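Local coordinates for amino acid amide racemase (Ochrobactrum anthropi, PDB 6GIO), which belongs to the class-III aminotransferase family of fold-type I proteins and holds pyridoxal-5'-phosphate in a pocket of its large domain, at residues 171-176 with 343-348; 211-216 with 395-400; 357-360 with 364-367; 177-182 with 218-223. One frame throughout, in Å; residues are numbered along the deposited sequence.

Contacts 1 and 2 both set loops of the large, cofactor-bearing part of the fold against the mixed sheet of the smaller domain, their centres about 10 Å apart. They join through Arg347 NH2, 2.9 Å from Gly212 O. Contact 3, a turn that follows strand 352-357, has its centre about 11 Å from that of contact 1 and is tied to it by two hydrogen bonds: Arg364 NH1 to Phe173 O and Arg174 NH2 to Arg364 O, each 2.8 Å. Contact 4 follows contact 1 directly in sequence, between two helices, with the two centres about 15 Å apart. Contact 2 comes close to the cofactor: the Glu397 side chain is about 7 Å from the pyridoxal-5'-phosphate.

Contact 1: residues 171-176 with 343-348; sequences DPFRPR and IGDVRG
Phe173 packs its ring on Gly344, Asp345 and Arg347 in a loop-to-strand contact, with no hydrogen bond across, where a loop of the large domain, between strand 164-167 and helix 179-191, meets edge strand 343-349 of the smaller domain's sheet. That strand carries a classic beta bulge here, with Gly344 and Asp345 both facing Asp356 of strand 352-357. With CG anti to its backbone N (chi1 -171°), Phe173 directs its ring at the bulge. Asp345 CB sits over one face of the ring, 3.7 Å from its centroid, in a CH-pi contact. The carboxylate continues past the ring almost parallel to it, the two planes 10° apart, and brings OD2 to 3.5 Å from Phe173 CD1. Phe173 CE1, next to the tip of the ring, lies 3.3 Å from Gly344 O.

Arg347 comes in across the base of the same side chain. Its NH1 binds Asp345 OD2 at 3.0 Å in a salt bridge that uses the anti lone pair of the oxygen, while NH2 forms a second salt bridge to Asp356. Held between two carboxylates, the guanidinium is well fixed in rotation. Asp356 also takes Arg174, whose guanidinium has Phe173 CE2 over one face. The loop is shaped by an Asx turn, in which Asp171 OD1 accepts from Phe173 N at 2.9 Å, the donor lying above the carboxylate plane.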
loop_
_atom_site.group_PDB
_atom_site.type_symbol
_atom_site.label_atom_id
_atom_site.label_comp_id
_atom_site.label_asym_id
_atom_site.label_seq_id
_atom_site.Cartn_x
_atom_site.Cartn_y
_atom_site.Cartn_z
ATOM N N ASP C 171 17.311 10.588 -24.580
ATOM C CA ASP C 171 16.368 11.675 -24.546
ATOM C C ASP C 171 16.503 12.489 -25.852
ATOM O O ASP C 171 17.448 13.245 -26.008
ATOM C CB ASP C 171 16.715 12.534 -23.350
ATOM C CG ASP C 171 15.845 13.763 -23.230
ATOM O OD1 ASP C 171 15.016 14.063 -24.142
ATOM O OD2 ASP C 171 16.002 14.425 -22.199
ATOM N N PRO C 172 15.546 12.354 -26.782
ATOM C CA PRO C 172 15.643 13.112 -28.028
ATOM C C PRO C 172 15.750 14.646 -27.861
ATOM O O PRO C 172 16.333 15.271 -28.710
ATOM C CB PRO C 172 14.357 12.755 -28.774
ATOM C CG PRO C 172 13.843 11.526 -28.122
ATOM C CD PRO C 172 14.295 11.577 -26.699
ATOM N N PHE C 173 15.214 15.233 -26.801
ATOM C CA PHE C 173 15.207 16.692 -26.646
ATOM C C PHE C 173 16.522 17.222 -26.061
ATOM O O PHE C 173 16.936 18.306 -26.402
ATOM C CB PHE C 173 14.022 17.130 -25.780
ATOM C CG PHE C 173 13.798 18.640 -25.745
ATOM C CD1 PHE C 173 13.364 19.316 -26.871
ATOM C CD2 PHE C 173 13.991 19.363 -24.575
ATOM C CE1 PHE C 173 13.122 20.677 -26.838
ATOM C CE2 PHE C 173 13.756 20.727 -24.523
ATOM C CZ PHE C 173 13.320 21.398 -25.670
ATOM N N ARG C 174 17.179 16.448 -25.186
ATOM C CA ARG C 174 18.514 16.782 -24.673
ATOM C C ARG C 174 19.430 15.624 -24.968
ATOM O O ARG C 174 19.779 14.876 -24.070
ATOM C CB ARG C 174 18.464 17.074 -23.190
ATOM C CG ARG C 174 17.573 18.276 -22.898
ATOM C CD ARG C 174 17.776 18.848 -21.529
ATOM N NE ARG C 174 17.083 20.122 -21.382
ATOM C CZ ARG C 174 15.769 20.258 -21.202
ATOM N NH1 ARG C 174 14.980 19.203 -21.171
ATOM N NH2 ARG C 174 15.228 21.469 -21.068
ATOM N N PRO C 175 19.824 15.458 -26.245
ATOM C CA PRO C 175 20.378 14.160 -26.707
ATOM C C PRO C 175 21.868 13.970 -26.417
ATOM O O PRO C 175 22.675 13.803 -27.341
ATOM C CB PRO C 175 20.095 14.199 -28.203
ATOM C CG PRO C 175 20.302 15.621 -28.528
ATOM C CD PRO C 175 19.721 16.406 -27.368
ATOM N N ARG C 176 22.208 14.007 -25.132
ATOM C CA ARG C 176 23.539 13.654 -24.635
ATOM C C ARG C 176 23.898 12.195 -24.990
ATOM O O ARG C 176 25.035 11.900 -25.334
ATOM C CB ARG C 176 23.606 13.921 -23.129
ATOM C CG ARG C 176 23.423 15.415 -22.807
ATOM C CD ARG C 176 23.550 15.780 -21.326
ATOM N NE ARG C 176 24.941 15.717 -20.881
ATOM C CZ ARG C 176 25.411 16.179 -19.719
ATOM N NH1 ARG C 176 24.613 16.783 -18.834
ATOM N NH2 ARG C 176 26.706 16.027 -19.442
ATOM N N ILE C 343 8.076 27.642 -24.229
ATOM C CA ILE C 343 7.616 26.304 -24.556
ATOM C C ILE C 343 8.611 25.660 -25.534
ATOM O O ILE C 343 8.540 25.856 -26.741
ATOM C CB ILE C 343 6.192 26.345 -25.141
ATOM C CG1 ILE C 343 5.232 26.953 -24.119
ATOM C CG2 ILE C 343 5.731 24.936 -25.565
ATOM C CD1 ILE C 343 3.852 27.230 -24.677
ATOM N N GLY C 344 9.579 24.936 -24.999
ATOM C CA GLY C 344 10.604 24.328 -25.855
ATOM C C GLY C 344 10.178 23.050 -26.549
ATOM O O GLY C 344 10.660 22.746 -27.663
ATOM N N ASP C 345 9.300 22.272 -25.911
ATOM C CA ASP C 345 8.870 20.975 -26.475
ATOM C C ASP C 345 7.503 20.625 -25.895
ATOM O O ASP C 345 7.154 21.044 -24.788
ATOM C CB ASP C 345 9.884 19.892 -26.096
ATOM C CG ASP C 345 9.795 18.626 -26.959
ATOM O OD1 ASP C 345 9.266 18.654 -28.089
ATOM O OD2 ASP C 345 10.311 17.591 -26.492
ATOM N N VAL C 346 6.731 19.876 -26.676
ATOM C CA VAL C 346 5.498 19.273 -26.246
ATOM C C VAL C 346 5.654 17.836 -26.680
ATOM O O VAL C 346 5.821 17.569 -27.866
ATOM C CB VAL C 346 4.246 19.924 -26.921
ATOM C CG1 VAL C 346 2.966 19.193 -26.499
ATOM C CG2 VAL C 346 4.143 21.411 -26.576
ATOM N N ARG C 347 5.682 16.905 -25.721
ATOM C CA ARG C 347 5.976 15.482 -26.063
ATOM C C ARG C 347 5.065 14.602 -25.251
ATOM O O ARG C 347 4.379 15.055 -24.342
ATOM C CB ARG C 347 7.455 15.139 -25.829
ATOM C CG ARG C 347 8.002 15.544 -24.453
ATOM C CD ARG C 347 9.433 15.030 -24.188
ATOM N NE ARG C 347 9.877 15.459 -22.859
ATOM C CZ ARG C 347 10.611 16.541 -22.615
ATOM N NH1 ARG C 347 11.030 17.305 -23.592
ATOM N NH2 ARG C 347 10.919 16.876 -21.383
ATOM N N GLY C 348 5.020 13.341 -25.599
ATOM C CA GLY C 348 4.148 12.425 -24.886
ATOM C C GLY C 348 3.485 11.477 -25.833
ATOM O O GLY C 348 3.867 11.387 -27.005
#

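Contact 2: residues 211-216 with 395-400; sequences GGLVVP and VLEFMP
Leu213 and Glu397 cross at about a right angle, the methyl CD1 of the leucine resting on the length of the glutamate chain. Glu397 is stretched out beyond CG, and Leu213 CD1 touches it at three places: CB at 4.1 Å, CG at 4.0 Å and OE2 at 3.9 Å. The leucine thus covers one flank of the acid, whose other oxygen, OE1, makes a salt bridge to NZ of Lys241, a residue of the pyridoxal-5'-phosphate pocket.

Val395 shares this side of strand 395-398, an inner strand of the smaller domain's mixed sheet, while Leu396 between them turns to helix 369-382. Both methyls of the valine rest on Gly212 from one side: Val395 CG1 is 3.8 Å from Gly212 O, and CG2, anti to its own carbonyl carbon, is 3.9 Å from Gly212 CA. The backbone of the loop is unusual here. Gly212 has phi 137°, where any side chain would run into the preceding carbonyl O, so the position needs a glycine. Leu213 follows in a left-handed conformation with phi 47°, as the first residue of a G1 beta bulge in which Leu213 and Val214 both face Leu208. Val389 of the adjoining strand 384-389 packs on Leu213, Val395 and Glu397 alike.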
loop_
_atom_site.group_PDB
_atom_site.type_symbol
_atom_site.label_atom_id
_atom_site.label_comp_id
_atom_site.label_asym_id
_atom_site.label_seq_id
_atom_site.Cartn_x
_atom_site.Cartn_y
_atom_site.Cartn_z
ATOM N N GLY C 211 10.957 11.478 -14.710
ATOM C CA GLY C 211 12.178 11.937 -15.363
ATOM C C GLY C 211 12.015 13.063 -16.365
ATOM O O GLY C 211 12.992 13.744 -16.684
ATOM N N GLY C 212 10.789 13.280 -16.838
ATOM C CA GLY C 212 10.462 14.374 -17.762
ATOM C C GLY C 212 9.541 14.053 -18.914
ATOM O O GLY C 212 9.562 14.752 -19.923
ATOM N N LEU C 213 8.707 13.027 -18.767
ATOM C CA LEU C 213 7.823 12.557 -19.840
ATOM C C LEU C 213 8.578 12.406 -21.169
ATOM O O LEU C 213 8.197 12.943 -22.241
ATOM C CB LEU C 213 6.599 13.470 -19.930
ATOM C CG LEU C 213 5.624 13.243 -18.769
ATOM C CD1 LEU C 213 4.803 14.486 -18.453
ATOM C CD2 LEU C 213 4.718 12.053 -19.073
ATOM N N VAL C 214 9.671 11.660 -21.074
ATOM C CA VAL C 214 10.535 11.418 -22.194
ATOM C C VAL C 214 10.124 10.184 -22.979
ATOM O O VAL C 214 10.149 9.081 -22.452
ATOM C CB VAL C 214 11.999 11.252 -21.707
ATOM C CG1 VAL C 214 12.937 10.955 -22.871
ATOM C CG2 VAL C 214 12.453 12.499 -20.989
ATOM N N VAL C 215 9.761 10.360 -24.241
ATOM C CA VAL C 215 9.513 9.232 -25.114
ATOM C C VAL C 215 10.842 8.826 -25.727
ATOM O O VAL C 215 11.523 9.639 -26.375
ATOM C CB VAL C 215 8.559 9.559 -26.269
ATOM C CG1 VAL C 215 8.287 8.312 -27.147
ATOM C CG2 VAL C 215 7.242 10.106 -25.742
ATOM N N PRO C 216 11.216 7.549 -25.565
ATOM C CA PRO C 216 12.485 7.162 -26.125
ATOM C C PRO C 216 12.512 7.272 -27.651
ATOM O O PRO C 216 11.439 7.295 -28.272
ATOM C CB PRO C 216 12.628 5.696 -25.692
ATOM C CG PRO C 216 11.224 5.209 -25.632
ATOM C CD PRO C 216 10.450 6.394 -25.079
ATOM N N VAL C 395 9.194 20.533 -16.529
ATOM C CA VAL C 395 8.260 19.935 -17.488
ATOM C C VAL C 395 6.855 19.969 -16.863
ATOM O O VAL C 395 6.596 19.259 -15.879
ATOM C CB VAL C 395 8.604 18.451 -17.830
ATOM C CG1 VAL C 395 7.713 17.961 -18.953
ATOM C CG2 VAL C 395 10.034 18.265 -18.257
ATOM N N LEU C 396 5.955 20.790 -17.429
ATOM C CA LEU C 396 4.568 20.783 -17.050
ATOM C C LEU C 396 4.021 19.424 -17.425
ATOM O O LEU C 396 4.253 18.942 -18.534
ATOM C CB LEU C 396 3.782 21.875 -17.769
ATOM C CG LEU C 396 4.252 23.318 -17.602
ATOM C CD1 LEU C 396 3.309 24.228 -18.332
ATOM C CD2 LEU C 396 4.411 23.694 -16.156
ATOM N N GLU C 397 3.303 18.811 -16.487
ATOM C CA GLU C 397 2.672 17.500 -16.683
ATOM C C GLU C 397 1.142 17.628 -16.832
ATOM O O GLU C 397 0.474 18.294 -16.008
ATOM C CB GLU C 397 2.967 16.581 -15.479
ATOM C CG GLU C 397 2.154 15.295 -15.525
ATOM C CD GLU C 397 2.616 14.254 -14.529
ATOM O OE1 GLU C 397 1.995 14.085 -13.475
ATOM O OE2 GLU C 397 3.588 13.572 -14.824
ATOM N N PHE C 398 0.612 16.998 -17.878
ATOM C CA PHE C 398 -0.835 16.931 -18.129
ATOM C C PHE C 398 -1.230 15.468 -18.253
ATOM O O PHE C 398 -0.859 14.769 -19.228
ATOM C CB PHE C 398 -1.233 17.727 -19.375
ATOM C CG PHE C 398 -0.882 19.194 -19.282
ATOM C CD1 PHE C 398 -1.594 20.040 -18.463
ATOM C CD2 PHE C 398 0.191 19.699 -19.960
ATOM C CE1 PHE C 398 -1.250 21.391 -18.324
ATOM C CE2 PHE C 398 0.538 21.046 -19.837
ATOM C CZ PHE C 398 -0.183 21.899 -19.020
ATOM N N MET C 399 -1.944 15.003 -17.235
ATOM C CA MET C 399 -2.411 13.619 -17.132
ATOM C C MET C 399 -3.895 13.651 -16.845
ATOM O O MET C 399 -4.331 13.150 -15.831
ATOM C CB MET C 399 -1.675 12.925 -15.969
ATOM C CG MET C 399 -0.191 12.722 -16.262
ATOM S SD MET C 399 0.076 11.328 -17.383
ATOM C CE MET C 399 -0.355 9.955 -16.342
ATOM N N PRO C 400 -4.680 14.310 -17.707
ATOM C CA PRO C 400 -6.085 14.477 -17.323
ATOM C C PRO C 400 -6.855 13.149 -17.366
ATOM O O PRO C 400 -6.407 12.194 -18.031
ATOM C CB PRO C 400 -6.629 15.447 -18.377
ATOM C CG PRO C 400 -5.736 15.293 -19.572
ATOM C CD PRO C 400 -4.384 14.912 -19.026
#

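Contact 3: residues 357-360 with 364-367; sequences LVSD and REPA
Three backbone hydrogen bonds hold residues 357-360 to 364-367. Ser359 N donates to Glu365 O at 2.8 Å, nearly along the C=O axis. Ala367 N gives a straight bond to Leu357 O at 2.9 Å (165° at the hydrogen), although it arrives from well above the carbonyl plane; the same oxygen also accepts from Asn394 ND2. Nearer the turn, Arg364 N donates to Asp360 O at 2.8 Å. The first two bonds flank Val358 and Pro366, which form a single antiparallel bridge as a non-hydrogen-bonded pair. No amide N-H is required of Pro366 in that place. The two short segments run 120° apart.

Glu365 O collects further contacts. The Ser359 hydroxyl, with OG set between its own backbone N and carbonyl carbon (chi1 59°), adds a weak bond from Ser359 OG to Glu365 O at 3.4 Å, and Val358 CA makes a CA-H...O contact with Glu365 O at 3.2 Å. Ser359 OG also lies 3.6 Å from Glu365 CB, but the glutamate bends at chi2 and leads its carboxylate away from residues 357-360. Further out, Val358 CG1 packs at 3.9 Å on Arg364 O. At the inner end the CB atoms of Leu357 and Ala367 meet at 3.8 Å, close to where Leu357 packs on helix 369-382. Asp360 OD1 closes the tip of the turn by accepting from Ser363 N.

The grip is therefore mainly one of main-chain polar groups: three N-H...O bonds and one weak hydroxyl bond define the turn, which implies that its shape depends little on the exposed carboxylate of Glu365.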
loop_
_atom_site.group_PDB
_atom_site.type_symbol
_atom_site.label_atom_id
_atom_site.label_comp_id
_atom_site.label_asym_id
_atom_site.label_seq_id
_atom_site.Cartn_x
_atom_site.Cartn_y
_atom_site.Cartn_z
ATOM N N LEU C 357 9.706 23.471 -20.366
ATOM C CA LEU C 357 9.942 24.890 -20.304
ATOM C C LEU C 357 11.444 25.180 -20.313
ATOM O O LEU C 357 12.213 24.558 -19.570
ATOM C CB LEU C 357 9.336 25.483 -19.033
ATOM C CG LEU C 357 7.874 25.166 -18.814
ATOM C CD1 LEU C 357 7.393 25.791 -17.544
ATOM C CD2 LEU C 357 7.030 25.657 -19.980
ATOM N N VAL C 358 11.851 26.102 -21.174
ATOM C CA VAL C 358 13.275 26.412 -21.358
ATOM C C VAL C 358 13.540 27.913 -21.227
ATOM O O VAL C 358 12.762 28.720 -21.700
ATOM C CB VAL C 358 13.782 25.943 -22.711
ATOM C CG1 VAL C 358 13.697 24.415 -22.839
ATOM C CG2 VAL C 358 13.026 26.617 -23.855
ATOM N N SER C 359 14.637 28.284 -20.585
ATOM C CA SER C 359 15.021 29.694 -20.499
ATOM C C SER C 359 15.703 30.150 -21.778
ATOM O O SER C 359 15.860 31.351 -21.990
ATOM C CB SER C 359 15.913 29.966 -19.275
ATOM O OG SER C 359 17.100 29.191 -19.292
ATOM N N ASP C 360 16.100 29.207 -22.640
ATOM C CA ASP C 360 16.788 29.570 -23.880
ATOM C C ASP C 360 16.466 28.515 -24.936
ATOM O O ASP C 360 16.712 27.318 -24.695
ATOM C CB ASP C 360 18.300 29.662 -23.605
ATOM C CG ASP C 360 19.101 30.168 -24.810
ATOM O OD1 ASP C 360 19.384 29.409 -25.779
ATOM O OD2 ASP C 360 19.432 31.362 -24.774
ATOM N N ARG C 364 18.420 25.108 -24.701
ATOM C CA ARG C 364 17.438 24.221 -24.047
ATOM C C ARG C 364 17.698 24.115 -22.557
ATOM O O ARG C 364 17.253 23.173 -21.860
ATOM C CB ARG C 364 17.379 22.840 -24.749
ATOM C CG ARG C 364 16.772 22.962 -26.131
ATOM C CD ARG C 364 16.672 21.619 -26.838
ATOM N NE ARG C 364 16.012 21.755 -28.119
ATOM C CZ ARG C 364 15.868 20.781 -29.013
ATOM N NH1 ARG C 364 16.349 19.575 -28.788
ATOM N NH2 ARG C 364 15.249 21.023 -30.165
ATOM N N GLU C 365 18.406 25.112 -22.035
ATOM C CA GLU C 365 18.559 25.253 -20.616
ATOM C C GLU C 365 17.152 25.264 -19.966
ATOM O O GLU C 365 16.286 26.039 -20.368
ATOM C CB GLU C 365 19.320 26.541 -20.278
ATOM C CG GLU C 365 19.670 26.716 -18.805
ATOM C CD GLU C 365 20.681 25.682 -18.279
ATOM O OE1 GLU C 365 21.242 24.864 -19.069
ATOM O OE2 GLU C 365 20.911 25.672 -17.045
ATOM N N PRO C 366 16.939 24.421 -18.946
ATOM C CA PRO C 366 15.629 24.332 -18.298
ATOM C C PRO C 366 15.192 25.657 -17.702
ATOM O O PRO C 366 16.006 26.343 -17.151
ATOM C CB PRO C 366 15.848 23.342 -17.139
ATOM C CG PRO C 366 17.211 22.737 -17.349
ATOM C CD PRO C 366 17.898 23.393 -18.498
ATOM N N ALA C 367 13.909 25.988 -17.740
ATOM C CA ALA C 367 13.454 27.200 -17.041
ATOM C C ALA C 367 13.667 27.007 -15.576
ATOM O O ALA C 367 13.669 25.862 -15.098
ATOM C CB ALA C 367 11.999 27.507 -17.322
#

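Contact 4: residues 177-182 with 218-223; sequences FSAEAV and PAFLEA
Phe220 reaches from the first turn of helix 220-229 to the first turn of helix 179-191, and its atoms can be followed outward one by one. Phe220 CB starts beside the methyl of Ala179, 4.0 Å from Ala179 CB. Because CG stands anti to the backbone N (chi1 169°), the ring is carried straight across to the other helix. Phe220 CD1 then lies 3.8 Å from Ala179 CA and equally far from Ala179 CB, so the ring passes along the backbone of that residue as well as its methyl. One atom further, Phe220 CE1 is 3.9 Å from Ala179 O and has come into the range of Val182. At the tip, Phe220 CZ meets Val182 CG1 at 3.7 Å.

Ala179 and Val182 are three residues apart, about one helical turn, and so offer Phe220 neighbouring surfaces on the same side of the helix. The valine side chain and the ring cross at about a right angle. Leu183 on the same helix and Pro170 in the preceding loop also touch the Phe220 side chain, which is buried.

The start of helix 179-191 is fixed by its N-cap: Ser178 OG accepts from Ala181 N at 2.9 Å, while Ser178 O takes the first main-chain bond, from Val182 N at 3.0 Å. At the other helix Ala219 occupies the N-cap position, and Ala219 O accepts from Ala223 N at 3.1 Å.

Helix 220-229 is the connection of a beta-alpha-beta crossover between the adjacent parallel strands 199-204 and 234-238. The meeting of its first turn with that of helix 179-191, which leads into strand 199-204, is characteristic of the helical layer on the large-domain sheet in fold-type I proteins.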
loop_
_atom_site.group_PDB
_atom_site.type_symbol
_atom_site.label_atom_id
_atom_site.label_comp_id
_atom_site.label_asym_id
_atom_site.label_seq_id
_atom_site.Cartn_x
_atom_site.Cartn_y
_atom_site.Cartn_z
ATOM N N PHE C 177 22.914 11.304 -24.983
ATOM C CA PHE C 177 23.186 9.895 -25.194
ATOM C C PHE C 177 22.248 9.324 -26.218
ATOM O O PHE C 177 21.045 9.311 -26.032
ATOM C CB PHE C 177 23.073 9.101 -23.861
ATOM C CG PHE C 177 24.005 9.572 -22.791
ATOM C CD1 PHE C 177 25.307 9.104 -22.724
ATOM C CD2 PHE C 177 23.577 10.493 -21.845
ATOM C CE1 PHE C 177 26.171 9.570 -21.748
ATOM C CE2 PHE C 177 24.427 10.955 -20.851
ATOM C CZ PHE C 177 25.724 10.491 -20.793
ATOM N N SER C 178 22.800 8.857 -27.322
ATOM C CA SER C 178 21.984 8.217 -28.325
ATOM C C SER C 178 21.519 6.839 -27.830
ATOM O O SER C 178 22.076 6.258 -26.902
ATOM C CB SER C 178 22.775 8.057 -29.637
ATOM O OG SER C 178 23.879 7.175 -29.449
ATOM N N ALA C 179 20.466 6.344 -28.456
ATOM C CA ALA C 179 20.093 4.939 -28.366
ATOM C C ALA C 179 21.307 4.001 -28.477
ATOM O O ALA C 179 21.516 3.124 -27.630
ATOM C CB ALA C 179 19.064 4.602 -29.436
ATOM N N GLU C 180 22.122 4.239 -29.485
ATOM C CA GLU C 180 23.262 3.370 -29.801
ATOM C C GLU C 180 24.315 3.471 -28.674
ATOM O O GLU C 180 24.975 2.475 -28.329
ATOM C CB GLU C 180 23.864 3.759 -31.162
ATOM C CG GLU C 180 22.974 3.541 -32.413
ATOM C CD GLU C 180 21.717 4.465 -32.523
ATOM O OE1 GLU C 180 21.682 5.578 -31.928
ATOM O OE2 GLU C 180 20.735 4.069 -33.212
ATOM N N ALA C 181 24.465 4.674 -28.101
ATOM C CA ALA C 181 25.408 4.891 -27.042
ATOM C C ALA C 181 24.987 4.159 -25.776
ATOM O O ALA C 181 25.808 3.605 -25.059
ATOM C CB ALA C 181 25.582 6.383 -26.773
ATOM N N VAL C 182 23.697 4.162 -25.471
ATOM C CA VAL C 182 23.247 3.494 -24.267
ATOM C C VAL C 182 23.381 1.960 -24.412
ATOM O O VAL C 182 23.921 1.277 -23.530
ATOM C CB VAL C 182 21.858 3.968 -23.922
ATOM C CG1 VAL C 182 21.251 3.156 -22.801
ATOM C CG2 VAL C 182 21.978 5.433 -23.492
ATOM N N PRO C 218 12.721 5.825 -31.307
ATOM C CA PRO C 218 12.119 4.608 -31.831
ATOM C C PRO C 218 13.083 3.455 -31.871
ATOM O O PRO C 218 14.224 3.645 -32.209
ATOM C CB PRO C 218 11.743 4.993 -33.275
ATOM C CG PRO C 218 11.507 6.461 -33.187
ATOM C CD PRO C 218 12.540 6.974 -32.225
ATOM N N ALA C 219 12.603 2.274 -31.509
ATOM C CA ALA C 219 13.338 1.008 -31.627
ATOM C C ALA C 219 14.308 0.783 -30.467
ATOM O O ALA C 219 14.760 -0.334 -30.293
ATOM C CB ALA C 219 14.069 0.896 -32.966
ATOM N N PHE C 220 14.617 1.812 -29.675
ATOM C CA PHE C 220 15.520 1.648 -28.577
ATOM C C PHE C 220 15.093 0.584 -27.542
ATOM O O PHE C 220 15.886 -0.302 -27.219
ATOM C CB PHE C 220 15.783 2.981 -27.853
ATOM C CG PHE C 220 16.518 2.801 -26.538
ATOM C CD1 PHE C 220 17.867 2.441 -26.518
ATOM C CD2 PHE C 220 15.869 2.994 -25.332
ATOM C CE1 PHE C 220 18.540 2.252 -25.314
ATOM C CE2 PHE C 220 16.522 2.820 -24.129
ATOM C CZ PHE C 220 17.859 2.446 -24.115
ATOM N N LEU C 221 13.866 0.696 -27.015
ATOM C CA LEU C 221 13.387 -0.191 -25.985
ATOM C C LEU C 221 13.331 -1.629 -26.489
ATOM O O LEU C 221 13.646 -2.546 -25.727
ATOM C CB LEU C 221 12.019 0.254 -25.480
ATOM C CG LEU C 221 12.014 1.565 -24.659
ATOM C CD1 LEU C 221 10.628 1.845 -24.138
ATOM C CD2 LEU C 221 13.000 1.521 -23.490
ATOM N N GLU C 222 12.933 -1.835 -27.745
ATOM C CA GLU C 222 12.920 -3.190 -28.333
ATOM C C GLU C 222 14.312 -3.776 -28.433
ATOM O O GLU C 222 14.504 -4.981 -28.235
ATOM C CB GLU C 222 12.245 -3.233 -29.719
ATOM C CG GLU C 222 12.111 -4.669 -30.253
ATOM C CD GLU C 222 11.252 -4.801 -31.507
ATOM O OE1 GLU C 222 10.788 -3.795 -32.050
ATOM O OE2 GLU C 222 11.043 -5.935 -31.972
ATOM N N ALA C 223 15.288 -2.939 -28.773
ATOM C CA ALA C 223 16.671 -3.408 -28.856
ATOM C C ALA C 223 17.223 -3.733 -27.447
ATOM O O ALA C 223 17.995 -4.674 -27.270
ATOM C CB ALA C 223 17.546 -2.387 -29.569
#